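Local coordinates for protein salicylate 5-hydroxylase, large oxygenase component (Ralstonia sp., PDB 7C8Z) that forms the iron-containing oxygenase component that hydroxylates salicylate at its 5-position to give gentisate, using O2 and electrons originating from NADH, at residues P34-E39 with Y435-M440; E39-V44 with L428-Y433; L233-I238 with T325-V330. One frame throughout, in Å; residues are numbered along the deposited sequence.

Interaction 1: P34-E39 with Y435-M440; sequences PKWPGE and YWRKVM
Trp436 meets Trp36 at the corners of their six-membered rings, CZ3 of Trp36 lying 3.5 Å from CZ3 of Trp436. The planes make 41° and the rings meet obliquely. Next along the helix, Arg437 has the largest share of the buried surface. A bend at chi3 (63°) lays its guanidinium flat over the indole of Trp36, with the planes only 8° apart and CZ 3.6 Å from the centroid of the five-membered ring: a cation-pi stack. CD of Arg437 sits above the same ring as a CH-pi partner, and CD of Pro37 covers the opposite face of the indole, toward its rim. NH1 of Arg437 also reaches Gly38 O at 3.0 Å, but the bond is bent and weak. Nearer the stem, NE gives a hydrogen bond to the carbonyl of Glu442, which should steady the guanidinium over the ring. The irregular segment 34-39 thus lies against the last turns of helix 427-440, with Pro45 also packing on Trp36. Helix 52-63 lines another part of that helix: Leu62 touches Tyr435, Val439 and Met440, while Glu58 accepts a hydrogen bond from Trp436 NE1.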
loop_
_atom_site.group_PDB
_atom_site.type_symbol
_atom_site.label_atom_id
_atom_site.label_comp_id
_atom_site.label_asym_id
_atom_site.label_seq_id
_atom_site.Cartn_x
_atom_site.Cartn_y
_atom_site.Cartn_z
ATOM N N PRO A 34 25.459 19.389 3.328
ATOM C CA PRO A 34 25.967 18.843 4.584
ATOM C C PRO A 34 27.411 18.415 4.434
ATOM O O PRO A 34 27.843 17.944 3.382
ATOM C CB PRO A 34 25.049 17.642 4.829
ATOM C CG PRO A 34 24.343 17.370 3.522
ATOM C CD PRO A 34 24.735 18.391 2.516
ATOM N N LYS A 35 28.143 18.562 5.530
ATOM C CA LYS A 35 29.524 18.124 5.630
ATOM C C LYS A 35 29.674 17.278 6.880
ATOM O O LYS A 35 29.052 17.566 7.905
ATOM C CB LYS A 35 30.508 19.306 5.667
ATOM C CG LYS A 35 30.956 19.751 4.293
ATOM C CD LYS A 35 31.705 18.627 3.593
ATOM C CE LYS A 35 31.022 18.228 2.292
ATOM N NZ LYS A 35 31.425 16.865 1.856
ATOM N N TRP A 36 30.492 16.238 6.789
ATOM C CA TRP A 36 30.610 15.297 7.890
ATOM C C TRP A 36 31.105 16.017 9.145
ATOM O O TRP A 36 31.947 16.919 9.057
ATOM C CB TRP A 36 31.558 14.161 7.506
ATOM C CG TRP A 36 31.659 13.076 8.524
ATOM C CD1 TRP A 36 32.379 13.106 9.680
ATOM C CD2 TRP A 36 31.023 11.794 8.478
ATOM N NE1 TRP A 36 32.229 11.923 10.362
ATOM C CE2 TRP A 36 31.402 11.100 9.645
ATOM C CE3 TRP A 36 30.164 11.167 7.568
ATOM C CZ2 TRP A 36 30.958 9.810 9.927
ATOM C CZ3 TRP A 36 29.722 9.886 7.849
ATOM C CH2 TRP A 36 30.121 9.222 9.018
ATOM N N PRO A 37 30.599 15.650 10.327
ATOM C CA PRO A 37 30.995 16.352 11.558
ATOM C C PRO A 37 32.441 16.089 11.956
ATOM O O PRO A 37 32.721 15.213 12.782
ATOM C CB PRO A 37 30.026 15.812 12.621
ATOM C CG PRO A 37 29.019 14.978 11.919
ATOM C CD PRO A 37 29.374 14.845 10.478
ATOM N N GLY A 38 33.365 16.839 11.358
ATOM C CA GLY A 38 34.769 16.741 11.707
ATOM C C GLY A 38 35.481 15.582 11.032
ATOM O O GLY A 38 35.081 15.084 9.972
ATOM N N GLU A 39 36.561 15.146 11.671
ATOM C CA GLU A 39 37.379 14.044 11.192
ATOM C C GLU A 39 37.129 12.806 12.050
ATOM O O GLU A 39 36.374 12.835 13.026
ATOM C CB GLU A 39 38.861 14.432 11.215
ATOM C CG GLU A 39 39.191 15.698 10.440
ATOM C CD GLU A 39 39.950 15.414 9.160
ATOM O OE1 GLU A 39 39.551 15.939 8.099
ATOM O OE2 GLU A 39 40.947 14.663 9.216
ATOM N N TYR A 435 35.949 3.451 6.444
ATOM C CA TYR A 435 35.914 2.950 5.072
ATOM C C TYR A 435 34.832 3.648 4.257
ATOM O O TYR A 435 35.029 3.951 3.073
ATOM C CB TYR A 435 35.687 1.438 5.082
ATOM C CG TYR A 435 35.700 0.795 3.715
ATOM C CD1 TYR A 435 36.896 0.486 3.088
ATOM C CD2 TYR A 435 34.514 0.490 3.053
ATOM C CE1 TYR A 435 36.916 -0.103 1.843
ATOM C CE2 TYR A 435 34.528 -0.101 1.801
ATOM C CZ TYR A 435 35.735 -0.394 1.204
ATOM O OH TYR A 435 35.779 -0.981 -0.040
ATOM N N TRP A 436 33.680 3.904 4.878
ATOM C CA TRP A 436 32.569 4.556 4.192
ATOM C C TRP A 436 32.951 5.958 3.736
ATOM O O TRP A 436 32.753 6.318 2.569
ATOM C CB TRP A 436 31.356 4.601 5.120
ATOM C CG TRP A 436 30.088 5.076 4.480
ATOM C CD1 TRP A 436 29.137 4.308 3.881
ATOM C CD2 TRP A 436 29.622 6.428 4.400
ATOM N NE1 TRP A 436 28.108 5.096 3.425
ATOM C CE2 TRP A 436 28.383 6.403 3.729
ATOM C CE3 TRP A 436 30.137 7.659 4.822
ATOM C CZ2 TRP A 436 27.648 7.559 3.471
ATOM C CZ3 TRP A 436 29.406 8.805 4.563
ATOM C CH2 TRP A 436 28.175 8.748 3.896
ATOM N N ARG A 437 33.508 6.761 4.647
ATOM C CA ARG A 437 33.943 8.104 4.284
ATOM C C ARG A 437 34.968 8.058 3.166
ATOM O O ARG A 437 34.897 8.852 2.218
ATOM C CB ARG A 437 34.538 8.821 5.498
ATOM C CG ARG A 437 33.592 9.013 6.664
ATOM C CD ARG A 437 34.126 10.065 7.616
ATOM N NE ARG A 437 34.227 11.372 6.970
ATOM C CZ ARG A 437 34.834 12.426 7.504
ATOM N NH1 ARG A 437 35.399 12.335 8.698
ATOM N NH2 ARG A 437 34.873 13.574 6.841
ATOM N N LYS A 438 35.909 7.111 3.238
ATOM C CA LYS A 438 36.945 7.036 2.212
ATOM C C LYS A 438 36.359 6.698 0.844
ATOM O O LYS A 438 36.673 7.352 -0.158
ATOM C CB LYS A 438 38.008 6.021 2.628
ATOM C CG LYS A 438 38.855 6.527 3.774
ATOM C CD LYS A 438 39.805 5.476 4.305
ATOM C CE LYS A 438 40.596 6.033 5.479
ATOM N NZ LYS A 438 41.433 4.993 6.127
ATOM N N VAL A 439 35.479 5.697 0.785
ATOM C CA VAL A 439 34.947 5.267 -0.507
ATOM C C VAL A 439 33.966 6.295 -1.057
ATOM O O VAL A 439 33.833 6.449 -2.277
ATOM C CB VAL A 439 34.310 3.868 -0.390
ATOM C CG1 VAL A 439 33.655 3.464 -1.700
ATOM C CG2 VAL A 439 35.363 2.841 0.008
ATOM N N MET A 440 33.292 7.038 -0.184
ATOM C CA MET A 440 32.249 7.957 -0.610
ATOM C C MET A 440 32.719 9.402 -0.662
ATOM O O MET A 440 31.953 10.274 -1.088
ATOM C CB MET A 440 31.039 7.841 0.325
ATOM C CG MET A 440 30.450 6.446 0.394
ATOM S SD MET A 440 29.244 6.166 -0.914
ATOM C CE MET A 440 27.929 7.267 -0.386
#

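Interaction 2: E39-V44 with L428-Y433; sequences EGSSRV and LIRGMY
Val44 and Tyr433 make the apolar end of this contact. The valine comes in over the face of the phenol ring, its CG2 3.8 Å from the ring centroid and 15° off the normal, a CH-pi contact. The second methyl follows along the same ring, CG1 standing 3.9 Å from CE1 of Tyr433. Having CG anti to the carbonyl carbon (chi1 -80°) swings the tyrosine out so that this face meets the loop, while its hydroxyl goes on to a hydrogen bond with Glu236. Further back along the loop, at Ser41, the two backbones come closest: its CB packs on CB of Tyr433 at 3.9 Å, and its hydroxyl donates to the main-chain carbonyl of Arg430. That hydrogen bond is modelled at only 2.4 Å from OG to O, a length that is doubtful at this resolution. Ser42 touches the stem of Arg430, with OG 3.3 Å from CD. The aliphatic part of that arginine also lies against the carbonyl of Ser41, CG to O being 3.4 Å; its guanidinium turns elsewhere, held by the carbonyls of Met412 and Glu416. All these touching residues are buried. By contrast, the start of the segment is loose: Glu39 and Gly40 are exposed and run clear of residues 428-433. On the far flank Ile429 packs against Arg113 of the second subunit, a residue of that subunit's [2Fe-2S] pocket. A C-terminal helix of the catalytic domain beside the Rieske domain of the next subunit agrees with the head-to-tail assembly of ring-hydroxylating oxygenases, in which electrons pass between subunits from cluster to mononuclear iron.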
loop_
_atom_site.group_PDB
_atom_site.type_symbol
_atom_site.label_atom_id
_atom_site.label_comp_id
_atom_site.label_asym_id
_atom_site.label_seq_id
_atom_site.Cartn_x
_atom_site.Cartn_y
_atom_site.Cartn_z
ATOM N N GLU A 39 36.561 15.146 11.671
ATOM C CA GLU A 39 37.379 14.044 11.192
ATOM C C GLU A 39 37.129 12.806 12.050
ATOM O O GLU A 39 36.374 12.835 13.026
ATOM C CB GLU A 39 38.861 14.432 11.215
ATOM C CG GLU A 39 39.191 15.698 10.440
ATOM C CD GLU A 39 39.950 15.414 9.160
ATOM O OE1 GLU A 39 39.551 15.939 8.099
ATOM O OE2 GLU A 39 40.947 14.663 9.216
ATOM N N GLY A 40 37.762 11.702 11.665
ATOM C CA GLY A 40 37.455 10.427 12.280
ATOM C C GLY A 40 36.059 9.939 11.926
ATOM O O GLY A 40 35.376 10.470 11.049
ATOM N N SER A 41 35.635 8.898 12.646
ATOM C CA SER A 41 34.329 8.302 12.391
ATOM C C SER A 41 33.671 7.850 13.695
ATOM O O SER A 41 33.086 6.763 13.768
ATOM C CB SER A 41 34.448 7.130 11.415
ATOM O OG SER A 41 35.243 6.097 11.975
ATOM N N SER A 42 33.749 8.679 14.737
ATOM C CA SER A 42 33.093 8.368 16.002
ATOM C C SER A 42 31.730 9.026 16.139
ATOM O O SER A 42 31.056 8.825 17.154
ATOM C CB SER A 42 33.979 8.764 17.178
ATOM O OG SER A 42 35.205 8.062 17.128
ATOM N N ARG A 43 31.307 9.802 15.145
ATOM C CA ARG A 43 29.980 10.405 15.133
ATOM C C ARG A 43 29.466 10.334 13.703
ATOM O O ARG A 43 29.999 11.011 12.818
ATOM C CB ARG A 43 30.010 11.851 15.638
ATOM C CG ARG A 43 30.733 12.050 16.967
ATOM C CD ARG A 43 29.884 12.814 17.973
ATOM N NE ARG A 43 30.372 12.658 19.341
ATOM C CZ ARG A 43 30.232 13.574 20.297
ATOM N NH1 ARG A 43 29.621 14.723 20.035
ATOM N NH2 ARG A 43 30.703 13.344 21.518
ATOM N N VAL A 44 28.447 9.512 13.475
ATOM C CA VAL A 44 27.839 9.364 12.155
ATOM C C VAL A 44 26.640 10.303 12.087
ATOM O O VAL A 44 25.714 10.160 12.898
ATOM C CB VAL A 44 27.411 7.917 11.885
ATOM C CG1 VAL A 44 26.837 7.793 10.491
ATOM C CG2 VAL A 44 28.584 6.977 12.058
ATOM N N LEU A 428 34.206 -1.659 15.445
ATOM C CA LEU A 428 33.862 -2.188 14.130
ATOM C C LEU A 428 33.011 -1.200 13.343
ATOM O O LEU A 428 33.189 -1.042 12.131
ATOM C CB LEU A 428 33.135 -3.524 14.270
ATOM C CG LEU A 428 33.865 -4.647 14.998
ATOM C CD1 LEU A 428 33.094 -5.952 14.892
ATOM C CD2 LEU A 428 35.254 -4.805 14.435
ATOM N N ILE A 429 32.109 -0.495 14.023
ATOM C CA ILE A 429 31.307 0.519 13.350
ATOM C C ILE A 429 32.168 1.720 12.979
ATOM O O ILE A 429 32.006 2.311 11.902
ATOM C CB ILE A 429 30.112 0.914 14.234
ATOM C CG1 ILE A 429 29.386 -0.345 14.711
ATOM C CG2 ILE A 429 29.167 1.830 13.474
ATOM C CD1 ILE A 429 28.214 -0.077 15.625
ATOM N N ARG A 430 33.093 2.102 13.860
ATOM C CA ARG A 430 33.991 3.208 13.550
ATOM C C ARG A 430 34.859 2.882 12.340
ATOM O O ARG A 430 35.090 3.740 11.481
ATOM C CB ARG A 430 34.849 3.543 14.772
ATOM C CG ARG A 430 34.069 4.300 15.836
ATOM C CD ARG A 430 34.912 4.734 17.030
ATOM N NE ARG A 430 35.758 3.679 17.577
ATOM C CZ ARG A 430 35.486 3.030 18.703
ATOM N NH1 ARG A 430 34.382 3.316 19.382
ATOM N NH2 ARG A 430 36.309 2.091 19.146
ATOM N N GLY A 431 35.321 1.636 12.237
ATOM C CA GLY A 431 36.074 1.240 11.061
ATOM C C GLY A 431 35.213 1.177 9.817
ATOM O O GLY A 431 35.640 1.589 8.730
ATOM N N MET A 432 33.998 0.645 9.955
ATOM C CA MET A 432 33.051 0.638 8.850
ATOM C C MET A 432 32.881 2.035 8.282
ATOM O O MET A 432 32.959 2.242 7.070
ATOM C CB MET A 432 31.706 0.076 9.322
ATOM C CG MET A 432 30.585 0.165 8.301
ATOM S SD MET A 432 29.087 -0.685 8.843
ATOM C CE MET A 432 27.828 0.321 8.074
ATOM N N TYR A 433 32.689 3.022 9.150
ATOM C CA TYR A 433 32.428 4.360 8.641
ATOM C C TYR A 433 33.696 5.109 8.247
ATOM O O TYR A 433 33.619 6.022 7.423
ATOM C CB TYR A 433 31.587 5.139 9.645
ATOM C CG TYR A 433 30.145 4.729 9.506
ATOM C CD1 TYR A 433 29.364 5.221 8.465
ATOM C CD2 TYR A 433 29.578 3.803 10.372
ATOM C CE1 TYR A 433 28.049 4.832 8.311
ATOM C CE2 TYR A 433 28.260 3.408 10.229
ATOM C CZ TYR A 433 27.502 3.924 9.196
ATOM O OH TYR A 433 26.193 3.532 9.043
#

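Interaction 3: L233-I238 with T325-V330; sequences LMQENI and TIFPSV
Gln235 reaches from the helix into the hairpin turn at 325-330 and accounts for the largest share of the buried surface. Its chain bends at chi2 (-75°), carrying the amide past the ring of Phe327 and into the mouth of the turn. CD lies 3.9 Å from CD1 of Phe327, with amide and ring planes 61° apart. NE2 donates a long, weak hydrogen bond to Pro328 O (3.4 Å, 146° at the hydrogen), and the carbonyls of Ile326 and Val330 lie a little farther from the same nitrogen, a setting that suits an amide N-H. The peptide before Pro328 is cis, and Ser329 and Val330 together face Ile326 in a classic beta bulge where strands 321-326 and 330-335 join. This antiparallel sheet and the helices against it build the helix-grip catalytic domain of Rieske oxygenases. Thr325 slides past Gln235 in the opposite direction, its CB 3.2 Å from OE1, while its hydroxyl is hydrogen-bonded to Lys239. The threonine methyl turns to Ile238, with CG2 3.5 Å from the isoleucine CB. The side chain of Ile238 also comes within about 5 Å of the bound iron.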
loop_
_atom_site.group_PDB
_atom_site.type_symbol
_atom_site.label_atom_id
_atom_site.label_comp_id
_atom_site.label_asym_id
_atom_site.label_seq_id
_atom_site.Cartn_x
_atom_site.Cartn_y
_atom_site.Cartn_z
ATOM N N LEU A 233 22.492 -0.160 8.699
ATOM C CA LEU A 233 22.128 -0.495 10.072
ATOM C C LEU A 233 22.221 -1.992 10.338
ATOM O O LEU A 233 22.453 -2.402 11.480
ATOM C CB LEU A 233 20.718 0.000 10.376
ATOM C CG LEU A 233 20.596 1.500 10.610
ATOM C CD1 LEU A 233 19.141 1.875 10.830
ATOM C CD2 LEU A 233 21.451 1.916 11.787
ATOM N N MET A 234 22.058 -2.823 9.307
ATOM C CA MET A 234 22.211 -4.258 9.513
ATOM C C MET A 234 23.675 -4.620 9.714
ATOM O O MET A 234 24.023 -5.355 10.648
ATOM C CB MET A 234 21.617 -5.034 8.338
ATOM C CG MET A 234 21.679 -6.548 8.508
ATOM S SD MET A 234 21.249 -7.090 10.173
ATOM C CE MET A 234 19.458 -7.070 10.120
ATOM N N GLN A 235 24.553 -4.087 8.861
ATOM C CA GLN A 235 25.985 -4.303 9.049
ATOM C C GLN A 235 26.422 -3.845 10.432
ATOM O O GLN A 235 27.023 -4.613 11.195
ATOM C CB GLN A 235 26.768 -3.586 7.948
ATOM C CG GLN A 235 26.715 -4.312 6.611
ATOM C CD GLN A 235 27.598 -5.550 6.590
ATOM O OE1 GLN A 235 28.441 -5.741 7.469
ATOM N NE2 GLN A 235 27.403 -6.403 5.586
ATOM N N GLU A 236 26.090 -2.600 10.782
ATOM C CA GLU A 236 26.326 -2.105 12.133
ATOM C C GLU A 236 25.868 -3.113 13.174
ATOM O O GLU A 236 26.605 -3.430 14.115
ATOM C CB GLU A 236 25.589 -0.783 12.345
ATOM C CG GLU A 236 26.112 0.384 11.550
ATOM C CD GLU A 236 25.384 1.666 11.890
ATOM O OE1 GLU A 236 24.774 1.737 12.978
ATOM O OE2 GLU A 236 25.413 2.602 11.068
ATOM N N ASN A 237 24.662 -3.661 12.992
ATOM C CA ASN A 237 24.088 -4.505 14.034
ATOM C C ASN A 237 24.933 -5.748 14.268
ATOM O O ASN A 237 25.025 -6.230 15.402
ATOM C CB ASN A 237 22.650 -4.888 13.672
ATOM C CG ASN A 237 21.923 -5.569 14.817
ATOM O OD1 ASN A 237 21.406 -4.912 15.719
ATOM N ND2 ASN A 237 21.881 -6.892 14.786
ATOM N N ILE A 238 25.595 -6.254 13.225
ATOM C CA ILE A 238 26.475 -7.401 13.389
ATOM C C ILE A 238 27.926 -6.973 13.537
ATOM O O ILE A 238 28.812 -7.821 13.706
ATOM C CB ILE A 238 26.278 -8.403 12.233
ATOM C CG1 ILE A 238 24.787 -8.576 11.967
ATOM C CG2 ILE A 238 26.849 -9.774 12.575
ATOM C CD1 ILE A 238 24.037 -9.164 13.150
ATOM N N THR A 325 30.807 -10.454 9.164
ATOM C CA THR A 325 30.220 -9.519 8.214
ATOM C C THR A 325 31.147 -9.366 7.014
ATOM O O THR A 325 32.294 -8.922 7.166
ATOM C CB THR A 325 29.962 -8.161 8.866
ATOM O OG1 THR A 325 31.088 -7.787 9.673
ATOM C CG2 THR A 325 28.714 -8.220 9.729
ATOM N N ILE A 326 30.657 -9.750 5.834
ATOM C CA ILE A 326 31.354 -9.520 4.574
ATOM C C ILE A 326 30.655 -8.361 3.874
ATOM O O ILE A 326 29.509 -8.485 3.413
ATOM C CB ILE A 326 31.395 -10.778 3.697
ATOM C CG1 ILE A 326 32.231 -11.862 4.378
ATOM C CG2 ILE A 326 31.979 -10.452 2.327
ATOM C CD1 ILE A 326 32.350 -13.135 3.578
ATOM N N PHE A 327 31.366 -7.237 3.820
ATOM C CA PHE A 327 30.833 -5.981 3.317
ATOM C C PHE A 327 30.706 -6.028 1.796
ATOM O O PHE A 327 31.614 -6.506 1.112
ATOM C CB PHE A 327 31.761 -4.836 3.729
ATOM C CG PHE A 327 31.068 -3.516 3.936
ATOM C CD1 PHE A 327 30.333 -3.274 5.086
ATOM C CD2 PHE A 327 31.176 -2.507 2.990
ATOM C CE1 PHE A 327 29.709 -2.053 5.286
ATOM C CE2 PHE A 327 30.554 -1.289 3.179
ATOM C CZ PHE A 327 29.819 -1.061 4.331
ATOM N N PRO A 328 29.615 -5.491 1.233
ATOM C CA PRO A 328 28.533 -4.879 2.005
ATOM C C PRO A 328 27.286 -5.748 2.085
ATOM O O PRO A 328 26.269 -5.303 2.616
ATOM C CB PRO A 328 28.230 -3.622 1.197
ATOM C CG PRO A 328 28.403 -4.100 -0.237
ATOM C CD PRO A 328 29.446 -5.226 -0.207
ATOM N N SER A 329 27.365 -6.976 1.571
ATOM C CA SER A 329 26.164 -7.688 1.177
ATOM C C SER A 329 25.734 -8.808 2.109
ATOM O O SER A 329 24.560 -9.189 2.064
ATOM C CB SER A 329 26.331 -8.274 -0.234
ATOM O OG SER A 329 26.851 -9.593 -0.190
ATOM N N VAL A 330 26.619 -9.378 2.931
ATOM C CA VAL A 330 26.228 -10.619 3.589
ATOM C C VAL A 330 26.777 -10.742 5.002
ATOM O O VAL A 330 27.784 -10.132 5.373
ATOM C CB VAL A 330 26.636 -11.854 2.747
ATOM C CG1 VAL A 330 28.112 -12.177 2.923
ATOM C CG2 VAL A 330 25.749 -13.059 3.078
#

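How the interactions relate
Interactions 1 and 2 are consecutive, sharing Glu39 and helix 427-440, with centres about 9 Å apart. Arg437 and Trp36 join them: NH1 of Arg437 lies 3.0 Å from Gly40 O, probably a hydrogen bond, and CZ2 of Trp36 reaches the backbone of Arg43 and Val44. Interaction 3 lies deeper, its centre about 14 Å from that of interaction 2 and about 18 Å from that of interaction 1. Met432 bridges interactions 2 and 3, with SD 3.8 Å from CB of Gln235 and CG 3.8 Å from CE1 of Phe327. Contacts 1 and 2 lie away from the annotated sites, whereas helix 232-238 leads on to the iron ligands His243 and His248, which Asp389 completes.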